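PDB 6VSS: arginase, mitochondrial from Medicago truncatula, which hydrolyses L-arginine to urea and L-ornithine with two manganese ions per subunit, and also converts agmatine to putrescine and urea. Local coordinates for residues 62-67 with 334-339; 76-81 with 315-320; 86-91 with 327-332; 140-145 with 167-172; 213-218 with 255-260. One frame throughout, in Å; residues are numbered along the deposited sequence. Where two conformers were deposited one is given.

Overall arrangement
One parallel eight-stranded sheet, flanked by helices, organises all five contacts. Contacts 1 and 3 share helix 323-339, with centres about 13 Å apart, and touch where Leu66 packs on Val332 and Arg89. Contact 1 also touches contact 4, across strand 63-69, through Ser65 and Leu67 with Ser141, Val142 and Val145. Contacts 2 and 5 are the most distant pair, with centres about 31 Å apart. Contact 1 joins the first strand to the last helix and encloses the others in sequence; contacts 2 and 3 interleave, whereas contact 4 closes before contact 5 opens. Distant parts of the sequence thereby meet, while contact 2 gathers loops near the substrate site and the subunit interfaces.

Contact 1: residues 62-67 with 334-339; sequences ATSSLL and ELAAKM
Ser64 rests against Ala336 and Met339, joining the first strand of the parallel sheet in the arginase α/β fold to the C-terminal helix 323-339. The two run in roughly opposed directions, 141° between axes, only 7.4 Å apart. Small residues allow this closeness: Ser64 CB and Ala336 CB are 3.5 Å from each other, tighter than usual for two carbons. The Ser64 hydroxyl is turned beside its own backbone N (chi1 -63°), which lays OG along the helix surface, 3.2 Å from Ala336 O. Met339 reaches the same hydroxyl by a bent route. CG lies anti to the backbone N, and the kink at chi3 (78°) brings the terminal methyl back, so that Met339 CE stands 3.3 Å from Ser64 OG. The flexible thioether suits a place where the chain must curl round a small polar group. Behind it, Met339 and Leu335 pack on Leu154 of strand 151-157, and Ser64 N is bonded to Ser340 OG just beyond the helix. At the start of the strand, Ala62 CB lies 3.7 Å from Met339 O.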
# COMPACT_ATOMS: atom_id res chain seq x y z
N ALA B 62 27.65 27.06 -18.03
CA ALA B 62 26.86 26.94 -16.78
C ALA B 62 26.64 25.48 -16.42
O ALA B 62 26.48 24.63 -17.36
CB ALA B 62 25.54 27.69 -16.88
N THR B 63 26.66 25.21 -15.11
CA THR B 63 26.40 23.87 -14.54
C THR B 63 25.35 23.96 -13.42
O THR B 63 25.57 24.62 -12.37
CB THR B 63 27.72 23.20 -14.17
OG1 THR B 63 28.43 22.94 -15.39
CG2 THR B 63 27.52 21.93 -13.37
N SER B 64 24.25 23.25 -13.64
CA SER B 64 23.16 23.08 -12.65
C SER B 64 23.77 22.30 -11.46
O SER B 64 24.30 21.18 -11.65
CB SER B 64 21.93 22.39 -13.26
OG SER B 64 21.33 23.16 -14.29
N SER B 65 23.69 22.90 -10.27
CA SER B 65 24.37 22.48 -9.02
C SER B 65 23.33 22.33 -7.91
O SER B 65 22.63 23.33 -7.56
CB SER B 65 25.43 23.48 -8.70
OG SER B 65 26.20 23.65 -9.87
N LEU B 66 23.13 21.07 -7.46
CA LEU B 66 22.08 20.74 -6.50
C LEU B 66 22.51 21.25 -5.14
O LEU B 66 23.53 20.82 -4.62
CB LEU B 66 21.83 19.23 -6.50
CG LEU B 66 21.57 18.65 -7.88
CD1 LEU B 66 21.04 17.22 -7.80
CD2 LEU B 66 20.58 19.52 -8.59
N LEU B 67 21.69 22.09 -4.55
CA LEU B 67 21.74 22.49 -3.12
C LEU B 67 20.43 22.09 -2.46
O LEU B 67 19.37 22.62 -2.87
CB LEU B 67 22.03 24.00 -3.06
CG LEU B 67 22.20 24.58 -1.67
CD1 LEU B 67 23.59 24.29 -1.13
CD2 LEU B 67 21.93 26.08 -1.67
N GLU B 334 15.31 17.74 -16.23
CA GLU B 334 14.94 18.54 -17.39
C GLU B 334 15.22 20.01 -17.07
O GLU B 334 15.59 20.74 -17.97
CB GLU B 334 13.53 18.16 -17.73
CG GLU B 334 13.39 16.69 -18.11
CD GLU B 334 14.09 16.30 -19.41
OE1 GLU B 334 14.10 17.11 -20.36
OE2 GLU B 334 14.64 15.21 -19.44
N LEU B 335 15.05 20.46 -15.83
CA LEU B 335 15.44 21.83 -15.43
C LEU B 335 16.94 22.00 -15.61
O LEU B 335 17.34 23.04 -16.19
CB LEU B 335 14.99 22.14 -14.00
CG LEU B 335 15.43 23.50 -13.41
CD1 LEU B 335 15.17 24.63 -14.37
CD2 LEU B 335 14.70 23.79 -12.10
N ALA B 336 17.77 21.06 -15.11
CA ALA B 336 19.24 21.09 -15.30
C ALA B 336 19.61 21.16 -16.81
O ALA B 336 20.46 21.96 -17.15
CB ALA B 336 19.92 19.92 -14.63
N ALA B 337 18.99 20.34 -17.66
CA ALA B 337 19.19 20.29 -19.12
C ALA B 337 18.98 21.69 -19.72
O ALA B 337 19.72 22.06 -20.66
CB ALA B 337 18.28 19.26 -19.76
N LYS B 338 17.99 22.45 -19.25
CA LYS B 338 17.76 23.83 -19.72
C LYS B 338 18.75 24.81 -19.08
O LYS B 338 19.13 25.79 -19.74
CB LYS B 338 16.33 24.25 -19.39
CG LYS B 338 15.29 23.62 -20.30
CD LYS B 338 15.32 24.18 -21.72
CE LYS B 338 14.76 25.59 -21.80
NZ LYS B 338 14.17 25.83 -23.14
N MET B 339 19.06 24.69 -17.80
CA MET B 339 19.85 25.75 -17.14
C MET B 339 21.35 25.56 -17.47
O MET B 339 22.10 26.54 -17.59
CB MET B 339 19.60 25.73 -15.63
CG MET B 339 20.53 26.65 -14.89
SD MET B 339 19.91 27.08 -13.27
CE MET B 339 20.30 25.63 -12.33

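Contact 2: residues 76-81 with 315-320; sequences SFHEGS and PQRDTY
His78 is met by Gln316 at its edge and by Arg317 over one face. The amide oxygen Gln316 OE1 points at the CE1 corner of the His78 ring, 3.3 Å away and near the ring plane, while the amide itself is turned 76° from the ring. Arg317 CD instead sits over the face, 4.2 Å from the centroid of the His78 ring and 22° off its normal, a CH-π contact. Beyond that methylene, the bends at chi2 and chi3 carry the guanidinium to Phe77. There the planes stand almost perpendicular, at 87°: the phenyl edge, through Phe77 CE2, meets the guanidinium face 4.0 Å from Arg317 NH1. Val281 O binds Arg317 NE. The two loops follow strands 63-69 and 305-311 of the α/β sheet and border the substrate site: Ser76 binds L-ornithine, and Phe77 packs on Asp95 of a neighbouring subunit, itself an L-ornithine-binding residue. His78 is held in its own loop because ND1 accepts a hydrogen bond from Gly80 N at 3.0 Å, in the ring plane. With an alanine here, Gly80 N would probably lose this acceptor and Arg317 CD the ring face it lies on. Glycine suits position 80, since Gln316 OE1 approaches Gly80 CA to 3.2 Å and a β-carbon would be crowded. Pro315 CD lies 3.5 Å from Gly80 O.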
# COMPACT_ATOMS: atom_id res chain seq x y z
N SER B 76 2.07 24.00 6.35
CA SER B 76 0.80 24.27 7.07
C SER B 76 0.16 22.93 7.51
O SER B 76 -0.58 22.95 8.50
CB SER B 76 -0.12 25.06 6.15
OG SER B 76 -0.03 24.56 4.82
N PHE B 77 0.47 21.82 6.84
CA PHE B 77 -0.27 20.54 7.02
C PHE B 77 0.71 19.41 7.34
O PHE B 77 0.41 18.66 8.25
CB PHE B 77 -1.14 20.29 5.79
CG PHE B 77 -1.78 18.93 5.66
CD1 PHE B 77 -2.83 18.56 6.49
CD2 PHE B 77 -1.35 18.03 4.69
CE1 PHE B 77 -3.41 17.30 6.36
CE2 PHE B 77 -1.93 16.78 4.57
CZ PHE B 77 -2.96 16.42 5.39
N HIS B 78 1.78 19.24 6.58
CA HIS B 78 2.70 18.08 6.70
C HIS B 78 4.14 18.50 6.38
O HIS B 78 4.37 19.16 5.33
CB HIS B 78 2.13 16.92 5.86
CG HIS B 78 2.73 15.61 6.22
ND1 HIS B 78 4.09 15.39 6.07
CD2 HIS B 78 2.20 14.48 6.76
CE1 HIS B 78 4.36 14.16 6.49
NE2 HIS B 78 3.22 13.58 6.92
N GLU B 79 5.08 18.16 7.25
CA GLU B 79 6.50 18.60 7.14
C GLU B 79 7.41 17.59 6.43
O GLU B 79 8.59 17.83 6.41
CB GLU B 79 7.02 18.86 8.55
CG GLU B 79 6.21 19.90 9.32
CD GLU B 79 6.76 20.38 10.65
OE1 GLU B 79 7.88 20.06 10.98
OE2 GLU B 79 6.05 21.06 11.34
N GLY B 80 6.86 16.53 5.87
CA GLY B 80 7.61 15.46 5.18
C GLY B 80 8.54 15.94 4.07
O GLY B 80 9.54 15.23 3.78
N SER B 81 8.25 17.05 3.39
CA SER B 81 9.17 17.50 2.30
C SER B 81 10.57 17.76 2.89
O SER B 81 11.49 17.77 2.12
CB SER B 81 8.65 18.67 1.52
OG SER B 81 8.58 19.83 2.37
N PRO B 315 8.28 12.51 0.59
CA PRO B 315 8.44 11.06 0.51
C PRO B 315 7.60 10.27 1.52
O PRO B 315 7.28 9.15 1.26
CB PRO B 315 9.93 10.82 0.78
CG PRO B 315 10.52 12.12 1.20
CD PRO B 315 9.51 13.21 0.97
N GLN B 316 7.19 10.88 2.62
CA GLN B 316 6.25 10.24 3.59
C GLN B 316 4.87 10.10 2.98
O GLN B 316 4.13 9.41 3.60
CB GLN B 316 6.05 11.06 4.87
CG GLN B 316 7.30 11.10 5.70
CD GLN B 316 7.17 11.78 7.04
OE1 GLN B 316 7.33 12.98 7.15
NE2 GLN B 316 7.00 10.99 8.10
N ARG B 317 4.54 10.77 1.90
CA ARG B 317 3.17 10.62 1.33
C ARG B 317 3.25 9.97 -0.05
O ARG B 317 2.24 9.92 -0.72
CB ARG B 317 2.43 11.95 1.34
CG ARG B 317 2.45 12.62 2.70
CD ARG B 317 1.18 13.23 3.20
NE ARG B 317 0.46 13.83 2.11
CZ ARG B 317 -0.84 13.77 1.95
NH1 ARG B 317 -1.59 13.14 2.83
NH2 ARG B 317 -1.38 14.35 0.91
N ASP B 318 4.42 9.46 -0.41
CA ASP B 318 4.65 8.83 -1.74
C ASP B 318 4.10 7.40 -1.74
O ASP B 318 3.77 6.87 -0.69
CB ASP B 318 6.13 8.86 -2.10
CG ASP B 318 6.46 8.83 -3.58
OD1 ASP B 318 5.56 8.58 -4.36
OD2 ASP B 318 7.59 9.01 -3.91
N THR B 319 4.06 6.77 -2.91
CA THR B 319 3.64 5.35 -2.96
C THR B 319 4.82 4.46 -2.55
O THR B 319 5.95 4.93 -2.46
CB THR B 319 3.09 4.95 -4.33
OG1 THR B 319 4.07 5.33 -5.27
CG2 THR B 319 1.80 5.64 -4.71
N TYR B 320 4.57 3.17 -2.40
CA TYR B 320 5.66 2.27 -1.96
C TYR B 320 6.80 2.22 -2.98
O TYR B 320 7.92 2.11 -2.55
CB TYR B 320 5.07 0.94 -1.49
CG TYR B 320 6.04 -0.01 -0.83
CD1 TYR B 320 7.13 -0.48 -1.50
CD2 TYR B 320 5.90 -0.38 0.49
CE1 TYR B 320 7.97 -1.44 -0.96
CE2 TYR B 320 6.76 -1.29 1.07
CZ TYR B 320 7.81 -1.82 0.35
OH TYR B 320 8.66 -2.72 0.90

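Contact 3: residues 86-91 with 327-332; sequences PRIREA and VAAKLV
Ile88 meets Ala328, Ala329 and Val332 through aliphatic carbons, so no ring, amide or guanidinium offers a face or an edge between these two helices; the fit depends on branched and single methyl groups. The axes pass 8.3 Å apart and cross at -73°, a steep and close crossing made possible by the alanines. Ile88 divides its two branches between the turns of helix 323-339. Its CG1, anti to the carbonyl carbon (chi1 -61°), lies 3.9 Å from Ala328 CB, whereas the CG2 branch goes the other way along the helix, 3.8 Å from Val332 CG2. The isoleucine and valine side chains cross there at about a right angle, methyl against methyl. One turn after Ile88, Ala91 CB touches Ala329 CB at 3.7 Å. Ala329 CB is also 3.9 Å from Ile88 O, so this methyl sits directly against the backbone of helix 84-92. Around the crossing, Val332 reaches Leu154 and Leu156 of strand 151-157, Arg89 lies on Leu156 and forms a salt bridge with Asp118 of strand 113-118, and Val327 and Leu331 pack on Phe291 of helix 291-300.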
# COMPACT_ATOMS: atom_id res chain seq x y z
N PRO B 86 17.66 14.00 -0.41
CA PRO B 86 18.43 12.77 -0.62
C PRO B 86 17.65 11.72 -1.43
O PRO B 86 18.27 11.00 -2.20
CB PRO B 86 18.66 12.19 0.79
CG PRO B 86 18.57 13.42 1.67
CD PRO B 86 17.49 14.27 1.01
N ARG B 87 16.33 11.72 -1.30
CA ARG B 87 15.44 10.81 -2.07
C ARG B 87 15.46 11.25 -3.54
O ARG B 87 15.57 10.40 -4.39
CB ARG B 87 14.03 10.76 -1.47
CG ARG B 87 13.96 9.99 -0.17
CD ARG B 87 14.15 8.50 -0.39
NE ARG B 87 12.90 7.87 -0.83
CZ ARG B 87 11.90 7.58 0.02
NH1 ARG B 87 10.78 7.00 -0.41
NH2 ARG B 87 12.02 7.87 1.31
N ILE B 88 15.44 12.55 -3.78
CA ILE B 88 15.51 13.06 -5.19
C ILE B 88 16.88 12.73 -5.79
O ILE B 88 16.90 12.12 -6.88
CB ILE B 88 15.19 14.55 -5.27
CG1 ILE B 88 13.77 14.86 -4.79
CG2 ILE B 88 15.39 15.07 -6.69
CD1 ILE B 88 13.61 16.35 -4.48
N ARG B 89 18.00 12.98 -5.12
CA ARG B 89 19.31 12.61 -5.72
C ARG B 89 19.35 11.11 -6.03
O ARG B 89 19.92 10.70 -7.03
CB ARG B 89 20.48 13.02 -4.85
CG ARG B 89 20.54 14.52 -4.69
CD ARG B 89 21.74 14.98 -3.95
NE ARG B 89 21.57 14.57 -2.58
CZ ARG B 89 21.09 15.36 -1.61
NH1 ARG B 89 20.81 16.62 -1.84
NH2 ARG B 89 21.01 14.91 -0.39
N GLU B 90 18.92 10.28 -5.12
CA GLU B 90 18.99 8.83 -5.39
C GLU B 90 18.17 8.54 -6.67
O GLU B 90 18.58 7.70 -7.44
CB GLU B 90 18.46 8.03 -4.21
CG GLU B 90 18.12 6.64 -4.65
CD GLU B 90 17.65 5.74 -3.54
OE1 GLU B 90 16.47 5.84 -3.16
OE2 GLU B 90 18.49 4.98 -3.05
N ALA B 91 16.97 9.11 -6.81
CA ALA B 91 16.14 8.82 -7.99
C ALA B 91 16.78 9.40 -9.27
O ALA B 91 16.62 8.80 -10.30
CB ALA B 91 14.73 9.30 -7.76
N VAL B 327 9.35 11.30 -10.32
CA VAL B 327 8.77 12.50 -10.93
C VAL B 327 9.65 13.74 -10.57
O VAL B 327 10.02 14.57 -11.44
CB VAL B 327 7.29 12.60 -10.50
CG1 VAL B 327 6.74 13.98 -10.71
CG2 VAL B 327 6.39 11.53 -11.16
N ALA B 328 9.91 13.96 -9.32
CA ALA B 328 10.74 15.11 -8.88
C ALA B 328 12.14 15.04 -9.57
O ALA B 328 12.63 16.06 -10.01
CB ALA B 328 10.80 15.04 -7.38
N ALA B 329 12.74 13.85 -9.65
CA ALA B 329 14.09 13.62 -10.21
C ALA B 329 14.09 13.99 -11.70
O ALA B 329 14.95 14.77 -12.12
CB ALA B 329 14.50 12.20 -9.98
N LYS B 330 13.03 13.61 -12.43
CA LYS B 330 12.87 13.98 -13.85
C LYS B 330 12.63 15.49 -14.02
O LYS B 330 13.17 16.04 -14.96
CB LYS B 330 11.76 13.18 -14.51
CG LYS B 330 11.73 13.43 -16.01
CD LYS B 330 11.08 12.34 -16.85
CE LYS B 330 11.14 12.70 -18.33
NZ LYS B 330 10.76 11.55 -19.19
N LEU B 331 11.83 16.13 -13.18
CA LEU B 331 11.74 17.62 -13.17
C LEU B 331 13.13 18.22 -12.95
O LEU B 331 13.46 19.16 -13.67
CB LEU B 331 10.72 18.14 -12.14
CG LEU B 331 9.29 17.62 -12.36
CD1 LEU B 331 8.43 17.95 -11.16
CD2 LEU B 331 8.69 18.20 -13.63
N VAL B 332 13.93 17.69 -12.04
CA VAL B 332 15.30 18.22 -11.78
C VAL B 332 16.14 18.03 -13.04
O VAL B 332 16.85 18.97 -13.44
CB VAL B 332 15.98 17.60 -10.53
CG1 VAL B 332 17.33 18.23 -10.27
CG2 VAL B 332 15.15 17.86 -9.28

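Contact 4: residues 140-145 with 167-172; sequences ESVKLV and VRAVSE
Val142 and Ala169 form the tight, buried side of this helix pair, while Lys143 and Glu172 bridge its outer side. Val142 CB and Ala169 CB stand 3.8 Å apart; the alanine methyl suits the spot because it lets the axes approach to 8.5 Å. Val142 CG1, anti to the backbone N (chi1 175°), reaches on to Val170 CG2 at 4.2 Å, a looser touch between two β-branched residues. Helices 131-146 and 163-174 belong to successive beta-alpha-beta crossovers that share strand 151-157, and they lie side by side on one face of the sheet with a crossing angle of -45°. Inward, Val142 packs on Leu67 of strand 63-69. Toward solvent the spacing is spanned by length: Lys143 is fully extended beyond CG, and its CE passes 3.9 Å from Ala169 O. Its NZ then makes a salt bridge to Glu172 OE1 at 2.9 Å, meeting the carboxylate on the anti side and 28° out of its plane. With a methionine in place of Lys143, Glu172 would probably lose its charged mate across the helices. Glu172 also packs on Tyr212, and Arg168, one turn earlier, is bonded to Ser139 OG of helix 131-146.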
# COMPACT_ATOMS: atom_id res chain seq x y z
N GLU B 140 23.00 32.69 2.07
CA GLU B 140 24.49 32.59 2.01
C GLU B 140 24.85 31.33 1.25
O GLU B 140 25.68 31.39 0.36
CB GLU B 140 25.11 32.56 3.39
CG GLU B 140 24.92 33.83 4.18
CD GLU B 140 25.45 35.10 3.54
OE1 GLU B 140 26.44 35.01 2.79
OE2 GLU B 140 24.85 36.17 3.76
N SER B 141 24.18 30.21 1.55
CA SER B 141 24.39 28.92 0.84
C SER B 141 24.26 29.12 -0.67
O SER B 141 25.19 28.74 -1.41
CB SER B 141 23.48 27.87 1.36
OG SER B 141 23.87 27.59 2.70
N VAL B 142 23.17 29.75 -1.10
CA VAL B 142 22.94 30.02 -2.54
C VAL B 142 24.10 30.83 -3.10
O VAL B 142 24.60 30.45 -4.15
CB VAL B 142 21.58 30.70 -2.80
CG1 VAL B 142 21.43 31.06 -4.26
CG2 VAL B 142 20.40 29.82 -2.36
N LYS B 143 24.57 31.84 -2.37
CA LYS B 143 25.61 32.79 -2.84
C LYS B 143 26.95 32.07 -3.00
O LYS B 143 27.67 32.37 -3.99
CB LYS B 143 25.70 33.99 -1.88
CG LYS B 143 24.50 34.92 -1.91
CD LYS B 143 24.67 36.22 -1.09
CE LYS B 143 23.47 37.11 -1.28
NZ LYS B 143 23.54 38.36 -0.49
N LEU B 144 27.25 31.15 -2.07
CA LEU B 144 28.46 30.31 -2.11
C LEU B 144 28.45 29.45 -3.39
O LEU B 144 29.53 29.36 -3.98
CB LEU B 144 28.60 29.49 -0.81
CG LEU B 144 28.93 30.30 0.46
CD1 LEU B 144 28.73 29.51 1.73
CD2 LEU B 144 30.38 30.84 0.43
N VAL B 145 27.30 28.95 -3.87
CA VAL B 145 27.26 28.19 -5.17
C VAL B 145 27.47 29.17 -6.34
O VAL B 145 28.27 28.92 -7.25
CB VAL B 145 25.95 27.38 -5.32
CG1 VAL B 145 25.87 26.66 -6.65
CG2 VAL B 145 25.78 26.40 -4.19
N VAL B 167 15.56 33.19 -3.90
CA VAL B 167 15.39 34.20 -4.98
C VAL B 167 15.99 35.53 -4.50
O VAL B 167 16.61 36.22 -5.31
CB VAL B 167 13.93 34.27 -5.41
CG1 VAL B 167 13.64 35.55 -6.15
CG2 VAL B 167 13.54 33.02 -6.21
N ARG B 168 15.91 35.83 -3.21
CA ARG B 168 16.54 37.04 -2.64
C ARG B 168 18.05 37.00 -2.93
O ARG B 168 18.68 38.05 -3.29
CB ARG B 168 16.28 37.15 -1.13
CG ARG B 168 17.11 38.24 -0.47
CD ARG B 168 16.89 38.30 1.03
NE ARG B 168 17.23 37.07 1.75
CZ ARG B 168 16.87 36.82 3.00
NH1 ARG B 168 16.17 37.71 3.66
NH2 ARG B 168 17.21 35.69 3.59
N ALA B 169 18.64 35.83 -2.68
CA ALA B 169 20.09 35.58 -2.82
C ALA B 169 20.48 35.69 -4.29
O ALA B 169 21.53 36.33 -4.57
CB ALA B 169 20.41 34.24 -2.26
N VAL B 170 19.68 35.12 -5.20
CA VAL B 170 19.97 35.20 -6.65
C VAL B 170 19.99 36.67 -7.11
O VAL B 170 20.94 37.10 -7.76
CB VAL B 170 18.99 34.39 -7.48
CG1 VAL B 170 19.22 34.67 -8.94
CG2 VAL B 170 19.10 32.89 -7.19
N SER B 171 18.94 37.41 -6.76
CA SER B 171 18.70 38.82 -7.13
C SER B 171 19.78 39.71 -6.55
O SER B 171 20.19 40.66 -7.24
CB SER B 171 17.36 39.28 -6.64
OG SER B 171 17.12 40.64 -7.01
N GLU B 172 20.14 39.49 -5.29
CA GLU B 172 21.11 40.36 -4.59
C GLU B 172 22.47 40.07 -5.21
O GLU B 172 23.19 41.04 -5.50
CB GLU B 172 21.14 40.07 -3.09
CG GLU B 172 20.01 40.67 -2.31
CD GLU B 172 20.00 40.20 -0.87
OE1 GLU B 172 20.76 39.28 -0.54
OE2 GLU B 172 19.23 40.77 -0.08

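Contact 5: residues 213-218 with 255-260; sequences ARRLVQ and LKLGEG
Arg214, Arg215 and Leu257 contribute most of the buried surface, and the two arginines work differently. Arg214 extends from its backbone and then bends at chi3, bringing NH2 to Glu259 O at 3.1 Å. The bond is bent, 137° at the hydrogen, and the donor lies 50° above the carbonyl plane. The same NH2 has a stronger partner in Asp179, with which it makes a salt bridge; that carboxylate also accepts a hydrogen bond from Gly258 N, so one acid ties both segments. Arg215 offers a flat surface instead. Leu257 CD2 lies over one face of its guanidinium, 3.5 Å from Arg215 CZ, while Glu238 holds NH2 in a salt bridge. Leucine suits this place, its methyl serving both the guanidinium face and the sheet: Leu257 CD2 is also 3.9 Å from Val217 CG2. Segment 255-260 is part of the return from helix 245-252 to strand 264-269, a crossover from strand 238-241 that skips strands 213-221 and 178-183; here it runs back beside them. It travels nearly opposite to segment 213-218, at 170°, with Leu257 CA 7.9 Å from Arg215 CA, so the contact is made by side chains reaching across to side chains and to the backbone of 255-260. Gly258 and Gly260 have positive phi, which glycine readily adopts, and let the return turn past Arg214. At the other end Val217 CG1 lies 4.3 Å from Leu255 CD1.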
# COMPACT_ATOMS: atom_id res chain seq x y z
N ALA B 213 11.65 40.24 -7.88
CA ALA B 213 11.14 39.70 -9.16
C ALA B 213 10.34 40.79 -9.89
O ALA B 213 9.73 41.62 -9.20
CB ALA B 213 10.32 38.47 -8.92
N ARG B 214 10.38 40.78 -11.23
CA ARG B 214 9.55 41.69 -12.07
C ARG B 214 8.31 40.92 -12.52
O ARG B 214 7.29 41.07 -11.91
CB ARG B 214 10.39 42.22 -13.22
CG ARG B 214 9.63 43.11 -14.19
CD ARG B 214 10.56 43.55 -15.30
NE ARG B 214 10.93 42.40 -16.11
CZ ARG B 214 11.23 42.43 -17.38
NH1 ARG B 214 11.24 43.59 -18.03
NH2 ARG B 214 11.53 41.30 -18.00
N ARG B 215 8.43 40.06 -13.52
CA ARG B 215 7.36 39.14 -13.92
C ARG B 215 7.38 37.91 -13.02
O ARG B 215 8.45 37.52 -12.49
CB ARG B 215 7.54 38.80 -15.39
CG ARG B 215 7.44 40.03 -16.29
CD ARG B 215 7.46 39.66 -17.75
NE ARG B 215 6.34 38.81 -18.10
CZ ARG B 215 6.31 37.99 -19.14
NH1 ARG B 215 7.34 37.89 -19.97
NH2 ARG B 215 5.23 37.28 -19.37
N LEU B 216 6.19 37.44 -12.71
CA LEU B 216 5.97 36.17 -12.00
C LEU B 216 4.89 35.46 -12.79
O LEU B 216 3.75 35.89 -12.74
CB LEU B 216 5.53 36.45 -10.57
CG LEU B 216 4.95 35.27 -9.79
CD1 LEU B 216 5.84 34.04 -9.85
CD2 LEU B 216 4.71 35.70 -8.34
N VAL B 217 5.26 34.45 -13.53
CA VAL B 217 4.29 33.73 -14.40
C VAL B 217 3.95 32.44 -13.69
O VAL B 217 4.88 31.67 -13.48
CB VAL B 217 4.92 33.47 -15.77
CG1 VAL B 217 3.96 32.76 -16.69
CG2 VAL B 217 5.42 34.77 -16.36
N GLN B 218 2.69 32.28 -13.27
CA GLN B 218 2.27 31.15 -12.42
C GLN B 218 1.48 30.21 -13.30
O GLN B 218 0.56 30.67 -13.99
CB GLN B 218 1.42 31.62 -11.23
CG GLN B 218 2.07 32.75 -10.45
CD GLN B 218 1.46 32.93 -9.07
OE1 GLN B 218 0.26 33.21 -8.93
NE2 GLN B 218 2.26 32.73 -8.05
N LEU B 255 6.87 31.16 -23.99
CA LEU B 255 7.26 32.21 -23.05
C LEU B 255 8.67 32.68 -23.35
O LEU B 255 9.52 31.85 -23.72
CB LEU B 255 7.20 31.63 -21.63
CG LEU B 255 5.80 31.36 -21.11
CD1 LEU B 255 5.90 30.57 -19.81
CD2 LEU B 255 5.08 32.69 -20.91
N LYS B 256 8.89 33.97 -23.18
CA LYS B 256 10.22 34.59 -23.34
C LYS B 256 10.44 35.50 -22.14
O LYS B 256 9.79 36.55 -22.05
CB LYS B 256 10.29 35.32 -24.69
CG LYS B 256 9.74 34.47 -25.83
CD LYS B 256 9.81 35.03 -27.29
CE LYS B 256 9.03 34.12 -28.22
NZ LYS B 256 9.37 34.34 -29.64
N LEU B 257 11.26 35.06 -21.21
CA LEU B 257 11.31 35.74 -19.90
C LEU B 257 12.68 36.35 -19.76
O LEU B 257 13.58 35.91 -20.45
CB LEU B 257 11.01 34.76 -18.75
CG LEU B 257 9.56 34.26 -18.59
CD1 LEU B 257 9.40 33.46 -17.29
CD2 LEU B 257 8.55 35.38 -18.57
N GLY B 258 12.81 37.33 -18.88
CA GLY B 258 14.11 37.84 -18.45
C GLY B 258 14.62 38.96 -19.35
O GLY B 258 15.66 39.53 -19.01
N GLU B 259 13.94 39.29 -20.44
CA GLU B 259 14.50 40.31 -21.37
C GLU B 259 14.53 41.66 -20.64
O GLU B 259 13.43 42.19 -20.31
CB GLU B 259 13.78 40.29 -22.71
CG GLU B 259 14.07 39.00 -23.50
CD GLU B 259 13.74 39.01 -25.00
OE1 GLU B 259 14.51 39.65 -25.78
OE2 GLU B 259 12.73 38.37 -25.39
N GLY B 260 15.74 42.14 -20.34
CA GLY B 260 16.01 43.45 -19.73
C GLY B 260 16.09 43.38 -18.21
O GLY B 260 16.09 44.45 -17.57